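Local coordinates for receptor-like protein kinase ANXUR1 (PDB 6FIG) that is a plant receptor-like kinase of the malectin-like family, whose tandem malectin-like ectodomain probably senses extracellular signals during reproduction, at residues 59-64 and 139-144; 93-98 and 150-155; 268-273 and 347-352. All blocks are in the same frame, centred on the assembly; numbering follows the deposited sequence.

Contact 1. Residues 59-64 and 139-144; sequences TAPATY and KFTPSD
A62 and F140 form a hydrogen-bonded antiparallel pair where strand 62-67 meets strand 135-142 in a five-stranded antiparallel sheet of the malectin-like region. The tight part is this backbone pair and the buried face that carries F140 and meets Y64. A62 N donates to F140 O at 3.0 Å, and F140 N returns a shorter bond to A62 O at 2.8 Å, nearly straight at 165°. With CG beside its backbone N (chi1 -71°), F140 puts its ring at the buried ring of Y64, CE1 standing 3.7 Å from Y64 CE2 near the tyrosine plane, the planes inclined at 71°. F58, F95 and I153 also pack on F140, while Y64 OH is hydrogen-bonded to D25 OD2.

The other face is looser and more exposed. T63 and K139 make the adjacent non-hydrogen-bonded pair, with T63 OG1 resting against K139 CG; the extended lysine runs on until its CE reaches P61 CB. On the N-terminal side of A62 the ladder gives way to proline packing, the P142 ring lying alongside the A60 backbone with CD 3.6 Å from A60 C. P61 CA makes a CA-H...O contact of 3.2 Å with F140 O, the oxygen that also accepts from A62 N.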
# COMPACT_ATOMS: atom_id res chain seq x y z
N THR A 59 -33.83 0.69 4.27
CA THR A 59 -35.23 0.28 4.02
C THR A 59 -35.89 1.06 2.89
O THR A 59 -37.06 0.87 2.61
CB THR A 59 -36.07 0.35 5.29
OG1 THR A 59 -36.08 1.70 5.76
CG2 THR A 59 -35.48 -0.55 6.35
N ALA A 60 -35.10 1.92 2.26
CA ALA A 60 -35.49 2.63 1.04
C ALA A 60 -34.17 2.94 0.31
O ALA A 60 -33.09 2.70 0.87
CB ALA A 60 -36.28 3.90 1.39
N PRO A 61 -34.24 3.45 -0.93
CA PRO A 61 -32.99 3.64 -1.65
C PRO A 61 -32.01 4.57 -0.95
O PRO A 61 -32.40 5.47 -0.20
CB PRO A 61 -33.44 4.22 -3.00
CG PRO A 61 -34.83 3.75 -3.17
CD PRO A 61 -35.41 3.75 -1.77
N ALA A 62 -30.73 4.32 -1.17
CA ALA A 62 -29.67 5.13 -0.59
C ALA A 62 -28.48 5.08 -1.52
O ALA A 62 -28.26 4.07 -2.21
CB ALA A 62 -29.31 4.59 0.78
N THR A 63 -27.70 6.16 -1.55
CA THR A 63 -26.55 6.25 -2.45
C THR A 63 -25.32 6.72 -1.68
O THR A 63 -25.41 7.66 -0.85
CB THR A 63 -26.82 7.23 -3.62
OG1 THR A 63 -27.97 6.78 -4.36
CG2 THR A 63 -25.60 7.35 -4.56
N TYR A 64 -24.19 6.08 -1.96
CA TYR A 64 -22.86 6.57 -1.62
C TYR A 64 -22.28 7.32 -2.82
O TYR A 64 -22.51 6.92 -3.97
CB TYR A 64 -21.89 5.44 -1.31
CG TYR A 64 -22.22 4.63 -0.09
CD1 TYR A 64 -21.64 4.92 1.14
CD2 TYR A 64 -23.09 3.57 -0.16
CE1 TYR A 64 -21.91 4.16 2.26
CE2 TYR A 64 -23.40 2.81 0.95
CZ TYR A 64 -22.80 3.12 2.16
OH TYR A 64 -23.08 2.37 3.26
N LYS A 139 -25.51 2.89 -5.63
CA LYS A 139 -26.92 3.00 -5.23
C LYS A 139 -27.45 1.66 -4.80
O LYS A 139 -27.37 0.68 -5.57
CB LYS A 139 -27.77 3.53 -6.37
CG LYS A 139 -29.24 3.68 -5.99
CD LYS A 139 -30.05 4.37 -7.06
CE LYS A 139 -31.27 4.98 -6.42
NZ LYS A 139 -32.31 5.45 -7.38
N PHE A 140 -28.00 1.61 -3.58
CA PHE A 140 -28.66 0.45 -3.02
C PHE A 140 -30.16 0.65 -3.08
O PHE A 140 -30.67 1.61 -2.52
CB PHE A 140 -28.23 0.23 -1.56
CG PHE A 140 -26.82 -0.26 -1.42
CD1 PHE A 140 -25.74 0.61 -1.53
CD2 PHE A 140 -26.54 -1.63 -1.21
CE1 PHE A 140 -24.43 0.16 -1.41
CE2 PHE A 140 -25.24 -2.08 -1.09
CZ PHE A 140 -24.17 -1.19 -1.21
N THR A 141 -30.89 -0.25 -3.74
CA THR A 141 -32.33 -0.13 -3.89
C THR A 141 -33.02 -1.40 -3.42
O THR A 141 -32.95 -2.42 -4.12
CB THR A 141 -32.74 0.11 -5.34
OG1 THR A 141 -32.06 1.26 -5.83
CG2 THR A 141 -34.25 0.29 -5.47
N PRO A 142 -33.70 -1.37 -2.26
CA PRO A 142 -34.49 -2.52 -1.83
C PRO A 142 -35.50 -2.93 -2.91
O PRO A 142 -36.02 -2.07 -3.63
CB PRO A 142 -35.21 -2.00 -0.57
CG PRO A 142 -34.32 -0.93 -0.06
CD PRO A 142 -33.75 -0.27 -1.27
N SER A 143 -35.76 -4.23 -3.04
CA SER A 143 -36.72 -4.71 -4.02
C SER A 143 -38.10 -4.06 -3.80
O SER A 143 -38.61 -4.06 -2.69
CB SER A 143 -36.88 -6.22 -3.93
OG SER A 143 -37.94 -6.67 -4.77
N ASP A 144 -38.68 -3.55 -4.87
CA ASP A 144 -40.05 -3.03 -4.81
C ASP A 144 -41.10 -4.12 -5.02
O ASP A 144 -42.29 -3.81 -5.12
CB ASP A 144 -40.24 -1.85 -5.79
CG ASP A 144 -40.19 -2.26 -7.27
OD1 ASP A 144 -39.95 -3.44 -7.61
OD2 ASP A 144 -40.39 -1.35 -8.10

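Contact 2. Residues 93-98 and 150-155; sequences SYFTVE and FAFING. With CA (calcium ion), chain I; NAG (2-acetamido-2-deoxy-beta-D-glucopyranose), chain C.
F95 and A151 meet because the phenylalanine takes the rotamer that sets CG between its backbone N and carbonyl carbon (chi1 61°), which swings the ring across the start of strand 151-161. S93 uses a different well: at chi1 176° its OG lies trans to the backbone N and is directed at F150 O. No backbone-to-backbone hydrogen bond joins the two segments; side chains of 93-98 meet side chains and backbone of 150-155. A151 CB sits over one face of the F95 ring, 3.8 Å from its centroid, a CH-pi contact closest at F95 CG. F152 N lies above that same face, while the far end of the ring, CZ, comes to 3.3 Å from F152 O. F95 and F152 also touch through CE1 and CD1, their planes inclined at 70°.

S93 makes the contact on the side of F150. Its OG donates to F150 O at 2.8 Å, from somewhat out of the carbonyl plane, and also lies at the edge of the F152 ring. Its CB packs over the face of the F150 ring, 4.0 Å from the centroid in a second CH-pi contact. On the neighbouring residue, Y94 CE1 lies 3.5 Å from O5 of an N-acetylglucosamine, whose pocket also includes Y146 and N107. Farther along 150-155, N154 O binds calcium at 2.4 Å, which S7 OG and the carbonyl oxygens of C8, P51 and T54 also bind; N154 and G155 form a classic beta bulge.

The contact is mainly aromatic and CH-pi, with a single hydrogen bond: one hydroxyl satisfies F150 O, whereas F152 O is buried against the F95 ring without a polar partner, implying that aromatic packing rather than a hydrogen-bond ladder holds this junction between sheets.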
# COMPACT_ATOMS: atom_id res chain seq x y z
N SER A 93 -34.44 -9.91 2.70
CA SER A 93 -33.54 -9.01 2.00
C SER A 93 -33.36 -9.42 0.54
O SER A 93 -32.82 -10.47 0.23
CB SER A 93 -32.18 -8.90 2.69
OG SER A 93 -31.30 -8.07 1.92
N TYR A 94 -33.83 -8.55 -0.35
CA TYR A 94 -33.64 -8.66 -1.78
C TYR A 94 -33.37 -7.23 -2.23
O TYR A 94 -34.15 -6.34 -1.89
CB TYR A 94 -34.89 -9.19 -2.48
CG TYR A 94 -35.17 -10.65 -2.23
CD1 TYR A 94 -34.65 -11.63 -3.08
CD2 TYR A 94 -35.95 -11.06 -1.15
CE1 TYR A 94 -34.90 -12.97 -2.86
CE2 TYR A 94 -36.20 -12.41 -0.92
CZ TYR A 94 -35.66 -13.36 -1.78
OH TYR A 94 -35.92 -14.68 -1.55
N PHE A 95 -32.30 -7.01 -2.97
CA PHE A 95 -32.00 -5.65 -3.44
C PHE A 95 -31.12 -5.58 -4.67
O PHE A 95 -30.56 -6.58 -5.15
CB PHE A 95 -31.42 -4.82 -2.30
CG PHE A 95 -30.14 -5.35 -1.73
CD1 PHE A 95 -30.15 -6.30 -0.73
CD2 PHE A 95 -28.93 -4.81 -2.14
CE1 PHE A 95 -28.96 -6.75 -0.17
CE2 PHE A 95 -27.73 -5.25 -1.59
CZ PHE A 95 -27.75 -6.22 -0.60
N THR A 96 -31.06 -4.36 -5.21
CA THR A 96 -30.27 -4.04 -6.37
C THR A 96 -29.12 -3.16 -5.93
O THR A 96 -29.26 -2.35 -5.01
CB THR A 96 -31.14 -3.33 -7.43
OG1 THR A 96 -32.16 -4.23 -7.89
CG2 THR A 96 -30.36 -2.79 -8.64
N VAL A 97 -27.97 -3.32 -6.58
CA VAL A 97 -26.86 -2.39 -6.42
C VAL A 97 -26.41 -1.98 -7.81
O VAL A 97 -26.15 -2.85 -8.68
CB VAL A 97 -25.66 -2.97 -5.64
CG1 VAL A 97 -24.60 -1.88 -5.44
CG2 VAL A 97 -26.11 -3.60 -4.33
N GLU A 98 -26.22 -0.68 -7.98
CA GLU A 98 -25.74 -0.09 -9.20
C GLU A 98 -24.52 0.76 -8.90
O GLU A 98 -24.45 1.42 -7.84
CB GLU A 98 -26.82 0.78 -9.83
CG GLU A 98 -28.03 0.02 -10.34
CD GLU A 98 -29.23 0.93 -10.52
OE1 GLU A 98 -29.88 1.30 -9.51
OE2 GLU A 98 -29.52 1.29 -11.67
N PHE A 150 -35.45 -5.22 2.30
CA PHE A 150 -34.47 -4.22 2.69
C PHE A 150 -33.10 -4.59 2.10
O PHE A 150 -32.87 -5.72 1.67
CB PHE A 150 -34.41 -4.10 4.22
CG PHE A 150 -33.88 -5.33 4.91
CD1 PHE A 150 -32.55 -5.41 5.28
CD2 PHE A 150 -34.72 -6.40 5.20
CE1 PHE A 150 -32.06 -6.55 5.92
CE2 PHE A 150 -34.25 -7.52 5.85
CZ PHE A 150 -32.91 -7.60 6.21
N ALA A 151 -32.22 -3.61 2.08
CA ALA A 151 -30.85 -3.81 1.61
C ALA A 151 -29.91 -3.67 2.79
O ALA A 151 -30.24 -3.05 3.80
CB ALA A 151 -30.52 -2.81 0.52
N PHE A 152 -28.73 -4.25 2.66
CA PHE A 152 -27.71 -4.09 3.68
C PHE A 152 -26.36 -4.20 3.04
O PHE A 152 -26.22 -4.70 1.91
CB PHE A 152 -27.87 -5.12 4.83
CG PHE A 152 -27.47 -6.51 4.47
CD1 PHE A 152 -28.29 -7.31 3.67
CD2 PHE A 152 -26.25 -7.04 4.90
CE1 PHE A 152 -27.91 -8.60 3.32
CE2 PHE A 152 -25.87 -8.32 4.55
CZ PHE A 152 -26.69 -9.11 3.76
N ILE A 153 -25.36 -3.70 3.75
CA ILE A 153 -23.97 -3.75 3.28
C ILE A 153 -23.08 -3.76 4.52
O ILE A 153 -23.33 -3.03 5.48
CB ILE A 153 -23.66 -2.54 2.35
CG1 ILE A 153 -22.23 -2.57 1.80
CG2 ILE A 153 -23.95 -1.20 3.04
CD1 ILE A 153 -21.95 -3.69 0.80
N ASN A 154 -22.03 -4.58 4.50
CA ASN A 154 -21.08 -4.63 5.62
C ASN A 154 -19.78 -3.89 5.34
O ASN A 154 -19.18 -3.30 6.25
CB ASN A 154 -20.78 -6.06 6.00
CG ASN A 154 -22.03 -6.80 6.42
OD1 ASN A 154 -22.71 -7.38 5.57
ND2 ASN A 154 -22.35 -6.77 7.71
N GLY A 155 -19.36 -3.90 4.08
CA GLY A 155 -18.12 -3.26 3.69
C GLY A 155 -18.10 -2.88 2.23
O GLY A 155 -18.70 -3.56 1.39
CA CA I . -19.16 -3.24 8.66
C1 NAG C . -35.72 -13.16 -6.69
C2 NAG C . -36.72 -13.63 -7.73
C3 NAG C . -37.54 -14.81 -7.21
C4 NAG C . -36.65 -15.89 -6.61
C5 NAG C . -35.73 -15.28 -5.56
C6 NAG C . -34.76 -16.29 -4.95
C7 NAG C . -37.48 -11.79 -9.18
C8 NAG C . -38.48 -10.68 -9.30
N2 NAG C . -37.60 -12.52 -8.07
O3 NAG C . -38.34 -15.36 -8.26
O4 NAG C . -37.50 -16.88 -6.01
O5 NAG C . -34.96 -14.24 -6.16
O6 NAG C . -33.87 -16.78 -5.94
O7 NAG C . -36.65 -12.00 -10.04

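Contact 3. Residues 268-273 and 347-352; sequences LTWMFQ and LQMTPS. With NAG (2-acetamido-2-deoxy-beta-D-glucopyranose), chain D.
L268 and W270 pair with M349 and L347 across two antiparallel strands whose axes run 4.7 Å apart at 176°, in a regular ladder of four backbone hydrogen bonds, the straightest from W270 N to L347 O (2.9 Å, 167°), with the non-hydrogen-bonded pair T269 and Q348 between them.

W270, L347, L268 and M349 share the buried face. The indole and L347 lie side by side, with W270 CE3 3.8 Å from L347 CD2. M349 comes from farther along its strand to the rim of the indole: its CG is 4.1 Å from W270 CZ3, and SD makes a Met-aromatic contact at the ring edge, 5.4 Å from the centroid of the six-membered ring. The pyrrole side is fixed by NE1, which is hydrogen-bonded to D214 OD2.

On the opposite face T269 and Q348 also run side by side. Q348 has CG beside its backbone N (chi1 -64°) and extends from there, which carries its amide to the sugar. NE2 makes a weak bond to T269 OG1 at 3.3 Å, while OE1 lies 2.6 Å from O6 of an N-acetylglucosamine; T350 is also part of this glycan pocket. The amide thus lies between the strand pair and the sugar, touching both.

Strand 268-273 is one edge strand of a four-stranded antiparallel sheet, and backbone bonds from T269 and M271 to F219 and Y217 continue past it. Strand 344-351 separates it from strand 299-303, and the face bearing W270 and L347 packs on L364 and L367 of strand 363-372.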
# COMPACT_ATOMS: atom_id res chain seq x y z
N LEU A 268 -6.68 -33.20 -16.86
CA LEU A 268 -6.80 -32.45 -15.62
C LEU A 268 -7.98 -31.51 -15.84
O LEU A 268 -8.01 -30.79 -16.84
CB LEU A 268 -5.50 -31.71 -15.38
CG LEU A 268 -5.12 -31.11 -14.04
CD1 LEU A 268 -5.23 -32.13 -12.92
CD2 LEU A 268 -3.68 -30.61 -14.17
N THR A 269 -8.97 -31.56 -14.95
CA THR A 269 -10.25 -30.90 -15.19
C THR A 269 -10.67 -30.06 -13.98
O THR A 269 -10.75 -30.58 -12.87
CB THR A 269 -11.35 -31.94 -15.47
OG1 THR A 269 -10.99 -32.72 -16.62
CG2 THR A 269 -12.73 -31.28 -15.72
N TRP A 270 -10.94 -28.78 -14.24
CA TRP A 270 -11.53 -27.86 -13.25
C TRP A 270 -12.96 -27.54 -13.69
O TRP A 270 -13.23 -27.41 -14.88
CB TRP A 270 -10.75 -26.56 -13.15
CG TRP A 270 -9.33 -26.64 -12.66
CD1 TRP A 270 -8.90 -26.40 -11.38
CD2 TRP A 270 -8.16 -26.95 -13.43
NE1 TRP A 270 -7.53 -26.53 -11.31
CE2 TRP A 270 -7.05 -26.87 -12.55
CE3 TRP A 270 -7.93 -27.28 -14.77
CZ2 TRP A 270 -5.75 -27.09 -12.97
CZ3 TRP A 270 -6.64 -27.48 -15.19
CH2 TRP A 270 -5.56 -27.40 -14.29
N MET A 271 -13.87 -27.39 -12.73
CA MET A 271 -15.24 -27.00 -13.03
C MET A 271 -15.69 -25.87 -12.09
O MET A 271 -15.40 -25.90 -10.90
CB MET A 271 -16.18 -28.19 -12.89
CG MET A 271 -17.56 -27.96 -13.51
SD MET A 271 -18.66 -29.39 -13.44
CE MET A 271 -17.55 -30.67 -14.03
N PHE A 272 -16.44 -24.93 -12.67
CA PHE A 272 -16.88 -23.71 -11.99
C PHE A 272 -18.36 -23.46 -12.25
O PHE A 272 -18.82 -23.59 -13.39
CB PHE A 272 -16.09 -22.54 -12.52
CG PHE A 272 -14.63 -22.69 -12.32
CD1 PHE A 272 -14.07 -22.39 -11.09
CD2 PHE A 272 -13.83 -23.22 -13.33
CE1 PHE A 272 -12.72 -22.56 -10.87
CE2 PHE A 272 -12.48 -23.41 -13.12
CZ PHE A 272 -11.92 -23.08 -11.88
N GLN A 273 -19.09 -23.12 -11.18
CA GLN A 273 -20.47 -22.70 -11.28
C GLN A 273 -20.52 -21.21 -11.58
O GLN A 273 -19.95 -20.41 -10.85
CB GLN A 273 -21.20 -23.01 -9.96
CG GLN A 273 -21.23 -24.49 -9.61
CD GLN A 273 -21.98 -25.33 -10.63
OE1 GLN A 273 -23.01 -24.91 -11.17
NE2 GLN A 273 -21.49 -26.55 -10.87
N LEU A 347 -12.58 -26.36 -17.47
CA LEU A 347 -11.27 -26.14 -18.07
C LEU A 347 -10.57 -27.48 -18.05
O LEU A 347 -10.55 -28.12 -16.99
CB LEU A 347 -10.49 -25.11 -17.29
CG LEU A 347 -9.04 -24.91 -17.71
CD1 LEU A 347 -8.95 -24.33 -19.11
CD2 LEU A 347 -8.33 -24.00 -16.72
N GLN A 348 -10.03 -27.93 -19.19
CA GLN A 348 -9.37 -29.25 -19.23
C GLN A 348 -8.05 -29.14 -19.93
O GLN A 348 -7.93 -28.37 -20.87
CB GLN A 348 -10.23 -30.27 -19.94
CG GLN A 348 -11.53 -30.54 -19.22
CD GLN A 348 -12.42 -31.45 -20.00
OE1 GLN A 348 -12.91 -31.09 -21.07
NE2 GLN A 348 -12.62 -32.67 -19.49
N MET A 349 -7.05 -29.86 -19.44
CA MET A 349 -5.79 -29.99 -20.17
C MET A 349 -5.27 -31.42 -20.16
O MET A 349 -5.51 -32.18 -19.23
CB MET A 349 -4.74 -28.98 -19.70
CG MET A 349 -4.40 -28.95 -18.23
SD MET A 349 -3.24 -27.61 -17.86
CE MET A 349 -4.05 -26.17 -18.44
N THR A 350 -4.54 -31.75 -21.23
CA THR A 350 -4.04 -33.10 -21.44
C THR A 350 -2.83 -32.95 -22.36
O THR A 350 -2.75 -31.96 -23.08
CB THR A 350 -5.13 -34.02 -22.06
OG1 THR A 350 -4.72 -35.40 -22.06
CG2 THR A 350 -5.48 -33.61 -23.48
N PRO A 351 -1.90 -33.92 -22.36
CA PRO A 351 -0.73 -33.70 -23.21
C PRO A 351 -1.08 -33.76 -24.69
O PRO A 351 -1.99 -34.48 -25.10
CB PRO A 351 0.19 -34.89 -22.86
CG PRO A 351 -0.33 -35.41 -21.57
CD PRO A 351 -1.80 -35.20 -21.64
N SER A 352 -0.30 -33.02 -25.48
CA SER A 352 -0.38 -33.11 -26.93
C SER A 352 0.67 -34.11 -27.39
O SER A 352 1.76 -34.20 -26.81
CB SER A 352 -0.10 -31.75 -27.57
OG SER A 352 -0.03 -31.84 -28.99
C1 NAG D . -10.12 -34.35 -22.66
C2 NAG D . -10.35 -35.67 -23.36
C3 NAG D . -10.90 -35.45 -24.77
C4 NAG D . -12.05 -34.45 -24.78
C5 NAG D . -11.60 -33.17 -24.10
C6 NAG D . -12.61 -32.03 -24.11
C7 NAG D . -8.76 -37.43 -22.71
C8 NAG D . -7.35 -37.94 -22.91
N2 NAG D . -9.05 -36.33 -23.41
O3 NAG D . -11.36 -36.70 -25.28
O4 NAG D . -12.39 -34.14 -26.14
O5 NAG D . -11.28 -33.52 -22.76
O6 NAG D . -13.72 -32.32 -23.25
O7 NAG D . -9.56 -38.00 -21.97

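In the fold
Contacts 1 and 2 belong together, their centres about 7 Å apart, whereas contact 3 lies on the opposite side of the chain's centre, about 41 and 35 Å from them centre to centre. Residues 93-98 and 139-144 are neighbours in one five-stranded sheet, joined by backbone bonds such as K139 N to E98 O, and F140 packs on V97. Contact 1 is partly exposed; contacts 2 and 3 are buried. Contacts 1 and 3 are both antiparallel ladders within sheets, the latter longer and with a glycan at its polar face. Contact 2 instead joins strands of different sheets, relying on aromatic packing beside a calcium site and another glycan.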